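Local coordinates for protein HhaI Restriction Endonuclease (Haemophilus parahaemolyticus, PDB 6UKF) that probably cleaves double-stranded DNA at the sequence GCGC as a type II restriction endonuclease, and is captured here bound to its cognate DNA, at residues P107-E110 / S111-V114; I234-K237 / N238-L242. All blocks are in the same frame, centred on the assembly; numbering follows the deposited sequence. Where two conformers were deposited one is given.

Interaction 1. Residues P107-E110 / S111-V114; sequences PLPE and SVFV
The entry into helix 110-123 is a tight turn in which the carbonyl of Pro109 meets the amide of Val112 and the side chain of Phe113 folds back over the incoming loop. Val112 N donates to Pro109 O at 2.9 Å, but this bond is bent, with 138° at the hydrogen and the donor lying well above the carbonyl plane. The next carbonyl, Glu110 O, accepts from Val114 N at 2.9 Å in a much straighter i to i+4 bond, the donor nearly in line with the C=O. CG of Phe113 stands anti to the carbonyl carbon (chi1 -51°), which swings the ring back toward Leu108. Phe113 CZ rests 3.7 Å from Leu108 CB, and Phe113 CE2 lies 3.5 Å from Leu108 O in an oblique approach. Pro109 O sits 4.0 Å above one face of the Phe113 ring, offset toward its rim. Elsewhere in the turn the pyrrolidine ring of Pro109 crosses the Val112 side chain, Pro109 CD to Val112 CG2 at 4.1 Å. With CG anti to the backbone N (chi1 -171°) and the chain extended beyond it, Glu110 puts OE2 where it accepts a hydrogen bond from Val150 N on strand 148-156, which ties the first turn to the sheet. Phe113 itself packs on Val150 and Cys152, which flank Ser151, a residue that together with Thr153 belongs to the calcium site; the side chain of Phe113 is about 8 Å from the calcium ion. Ile85 of helix 80-91 adds to the apolar surroundings. The whole is a helix N-terminus laid against an antiparallel sheet, with an aromatic of the first turn wedged between the sheet and a second helix.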
loop_
_atom_site.group_PDB
_atom_site.type_symbol
_atom_site.label_atom_id
_atom_site.label_comp_id
_atom_site.label_asym_id
_atom_site.label_seq_id
_atom_site.Cartn_x
_atom_site.Cartn_y
_atom_site.Cartn_z
ATOM N N PRO A 107 -7.605 14.407 13.683
ATOM C CA PRO A 107 -6.705 15.152 14.569
ATOM C C PRO A 107 -6.487 14.496 15.933
ATOM O O PRO A 107 -6.570 15.148 16.979
ATOM C CB PRO A 107 -7.419 16.496 14.715
ATOM C CG PRO A 107 -8.864 16.107 14.704
ATOM C CD PRO A 107 -8.963 14.985 13.690
ATOM N N LEU A 108 -6.199 13.208 15.933
ATOM C CA LEU A 108 -5.826 12.550 17.175
ATOM C C LEU A 108 -4.328 12.670 17.396
ATOM O O LEU A 108 -3.577 12.999 16.472
ATOM C CB LEU A 108 -6.222 11.078 17.128
ATOM C CG LEU A 108 -7.709 10.801 17.342
ATOM C CD1 LEU A 108 -8.018 9.344 17.045
ATOM C CD2 LEU A 108 -8.131 11.168 18.757
ATOM N N PRO A 109 -3.857 12.423 18.617
ATOM C CA PRO A 109 -2.413 12.483 18.865
ATOM C C PRO A 109 -1.654 11.561 17.923
ATOM O O PRO A 109 -2.071 10.434 17.655
ATOM C CB PRO A 109 -2.285 12.031 20.324
ATOM C CG PRO A 109 -3.592 12.407 20.938
ATOM C CD PRO A 109 -4.613 12.158 19.855
ATOM N N GLU A 110 -0.521 12.058 17.425
ATOM C CA GLU A 110 0.285 11.285 16.491
ATOM C C GLU A 110 0.640 9.921 17.062
ATOM O O GLU A 110 0.748 8.942 16.315
ATOM C CB GLU A 110 1.547 12.075 16.157
ATOM C CG GLU A 110 2.381 11.489 15.044
ATOM C CD GLU A 110 3.614 12.318 14.756
ATOM O OE1 GLU A 110 3.907 13.242 15.542
ATOM O OE2 GLU A 110 4.286 12.050 13.739
ATOM N N SER A 111 0.805 9.833 18.384
ATOM C CA SER A 111 1.168 8.569 19.014
ATOM C C SER A 111 0.107 7.495 18.802
ATOM O O SER A 111 0.440 6.306 18.754
ATOM C CB SER A 111 1.400 8.785 20.508
ATOM O OG SER A 111 0.254 9.353 21.116
ATOM N N VAL A 112 -1.168 7.876 18.695
ATOM C CA VAL A 112 -2.202 6.888 18.390
ATOM C C VAL A 112 -1.903 6.211 17.062
ATOM O O VAL A 112 -2.010 4.985 16.926
ATOM C CB VAL A 112 -3.593 7.549 18.374
ATOM C CG1 VAL A 112 -4.648 6.554 17.894
ATOM C CG2 VAL A 112 -3.948 8.093 19.743
ATOM N N PHE A 113 -1.533 7.007 16.060
ATOM C CA PHE A 113 -1.273 6.474 14.731
ATOM C C PHE A 113 0.019 5.676 14.709
ATOM O O PHE A 113 0.085 4.610 14.090
ATOM C CB PHE A 113 -1.209 7.627 13.734
ATOM C CG PHE A 113 -2.392 8.554 13.804
ATOM C CD1 PHE A 113 -3.673 8.066 14.008
ATOM C CD2 PHE A 113 -2.217 9.917 13.677
ATOM C CE1 PHE A 113 -4.755 8.924 14.070
ATOM C CE2 PHE A 113 -3.294 10.777 13.740
ATOM C CZ PHE A 113 -4.562 10.280 13.936
ATOM N N VAL A 114 1.057 6.177 15.380
ATOM C CA VAL A 114 2.296 5.416 15.493
ATOM C C VAL A 114 2.028 4.075 16.157
ATOM O O VAL A 114 2.556 3.038 15.737
ATOM C CB VAL A 114 3.358 6.227 16.258
ATOM C CG1 VAL A 114 4.555 5.342 16.596
ATOM C CG2 VAL A 114 3.785 7.432 15.442
#

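Interaction 2. Residues I234-K237 / N238-L242; sequences ISLK and NNISL. With EDO (1,2-ethanediol), chain G; PO4 (phosphate ion), chain Q.
Ile240 reaches back with CD1 to Leu236 at the end of strand 228-236, the two side chains crossing at about a right angle with CD1 of Leu236 and CD1 of Ile240 3.9 Å apart. This is the more tightly packed part: CG1 of Ile240, anti to the carbonyl carbon (chi1 -60°), lies 3.7 Å from Lys237 O. Leu236 also touches Phe148 of strand 148-156, and Ile240 touches Tyr147 in the loop before it. No hydrogen bond joins the two segments; the backbone of Lys237 is instead bonded to Tyr147. Residues 238-242 make the connection from the antiparallel sheet to helix 242-255, with Ser241 as N-cap, its OG accepting a hydrogen bond from Ile244 N. The other side is polar and loose. Asn239 crosses Lys237 obliquely, bringing Asn239 OD1 to 3.6 Å from Lys237 CB, and the same OD1 takes a weak hydrogen bond of 3.2 Å from O2 of a 1,2-ethanediol. That molecule, probably from the crystallisation liquor, also brushes Asn238, where its C1 lies 3.2 Å from Asn238 OD1. Past CG the Lys237 chain runs extended away from the loop; Lys237 NZ bonds to the carbonyl O of Glu145 and, at 2.8 Å, to O1 of a phosphate ion that His146 ND1 holds as well.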
loop_
_atom_site.group_PDB
_atom_site.type_symbol
_atom_site.label_atom_id
_atom_site.label_comp_id
_atom_site.label_asym_id
_atom_site.label_seq_id
_atom_site.Cartn_x
_atom_site.Cartn_y
_atom_site.Cartn_z
ATOM N N ILE A 234 3.136 8.789 5.920
ATOM C CA ILE A 234 4.362 8.985 6.676
ATOM C C ILE A 234 5.326 9.824 5.856
ATOM O O ILE A 234 5.361 9.747 4.623
ATOM C CB ILE A 234 5.002 7.647 7.120
ATOM C CG1 ILE A 234 5.484 6.830 5.918
ATOM C CG2 ILE A 234 4.005 6.854 7.953
ATOM C CD1 ILE A 234 6.187 5.537 6.310
ATOM N N SER A 235 6.105 10.648 6.554
ATOM C CA SER A 235 7.121 11.484 5.933
ATOM C C SER A 235 8.393 11.381 6.760
ATOM O O SER A 235 8.370 11.640 7.968
ATOM C CB SER A 235 6.655 12.939 5.859
ATOM O OG SER A 235 7.579 13.729 5.135
ATOM N N LEU A 236 9.490 11.006 6.112
ATOM C CA LEU A 236 10.756 10.834 6.809
ATOM C C LEU A 236 11.184 12.148 7.452
ATOM O O LEU A 236 11.141 13.207 6.822
ATOM C CB LEU A 236 11.814 10.350 5.818
ATOM C CG LEU A 236 13.158 9.886 6.384
ATOM C CD1 LEU A 236 12.992 8.717 7.338
ATOM C CD2 LEU A 236 14.088 9.501 5.244
ATOM N N LYS A 237 11.592 12.075 8.716
ATOM C CA LYS A 237 12.023 13.259 9.441
ATOM C C LYS A 237 13.347 13.785 8.900
ATOM O O LYS A 237 14.208 13.027 8.447
ATOM C CB LYS A 237 12.186 12.939 10.924
ATOM C CG LYS A 237 10.876 12.697 11.642
ATOM C CD LYS A 237 11.110 12.331 13.092
ATOM C CE LYS A 237 9.833 12.445 13.902
ATOM N NZ LYS A 237 10.082 12.240 15.352
ATOM N N ASN A 238 13.503 15.107 8.968
ATOM C CA ASN A 238 14.745 15.772 8.611
ATOM C C ASN A 238 15.756 15.821 9.754
ATOM O O ASN A 238 16.901 16.222 9.522
ATOM C CB ASN A 238 14.462 17.219 8.172
ATOM C CG ASN A 238 13.682 17.306 6.870
ATOM O OD1 ASN A 238 12.653 17.976 6.795
ATOM N ND2 ASN A 238 14.178 16.641 5.834
ATOM N N ASN A 239 15.369 15.435 10.972
ATOM C CA ASN A 239 16.169 15.654 12.180
ATOM C C ASN A 239 16.296 14.374 13.003
ATOM O O ASN A 239 16.079 14.357 14.218
ATOM C CB ASN A 239 15.562 16.763 13.035
ATOM C CG ASN A 239 14.200 16.399 13.561
ATOM O OD1 ASN A 239 13.593 15.427 13.114
ATOM N ND2 ASN A 239 13.695 17.189 14.498
ATOM N N ILE A 240 16.664 13.276 12.350
ATOM C CA ILE A 240 16.737 11.988 13.030
ATOM C C ILE A 240 17.947 11.966 13.955
ATOM O O ILE A 240 19.064 12.309 13.548
ATOM C CB ILE A 240 16.809 10.853 11.998
ATOM C CG1 ILE A 240 15.569 10.865 11.103
ATOM C CG2 ILE A 240 16.967 9.507 12.692
ATOM C CD1 ILE A 240 15.695 9.979 9.878
ATOM N N SER A 241 17.734 11.542 15.201
ATOM C CA SER A 241 18.832 11.417 16.153
ATOM C C SER A 241 19.863 10.415 15.651
ATOM O O SER A 241 19.539 9.252 15.394
ATOM C CB SER A 241 18.301 10.953 17.506
ATOM O OG SER A 241 19.371 10.537 18.341
ATOM N N LEU A 242 21.118 10.856 15.547
ATOM C CA LEU A 242 22.172 9.937 15.137
ATOM C C LEU A 242 22.457 8.894 16.208
ATOM O O LEU A 242 22.953 7.807 15.897
ATOM C CB LEU A 242 23.449 10.706 14.808
ATOM C CG LEU A 242 23.365 11.755 13.702
ATOM C CD1 LEU A 242 24.767 12.211 13.328
ATOM C CD2 LEU A 242 22.624 11.228 12.482
HETATM C C1 EDO G . 10.901 17.535 9.482
HETATM O O1 EDO G . 10.408 18.801 9.819
HETATM C C2 EDO G . 10.722 16.423 10.421
HETATM O O2 EDO G . 11.030 16.803 11.730
HETATM P P PO4 Q . 12.203 12.188 18.157
HETATM O O1 PO4 Q . 12.239 13.132 16.981
HETATM O O2 PO4 Q . 12.212 12.985 19.438
HETATM O O3 PO4 Q . 10.954 11.345 18.098
HETATM O O4 PO4 Q . 13.413 11.287 18.123
#

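In the fold
Both contacts are local turns at which the chain enters a helix, 110-123 in interaction 1 and 242-255 in interaction 2, and both lean on strand 148-156. Their centres lie about 17 Å apart and their nearest atoms about 6 Å, without touching. The loop ahead of that strand also joins them, since Glu145 meets Val114 of the first and Lys237 of the second. Interaction 1 is the more buried, built on the backbone bonds of a helix start and an aromatic ring near the calcium site. Interaction 2 is a surface bend without internal hydrogen bonds, joined by aliphatic contact on one side and lined by amides, lysine and small solutes on the other.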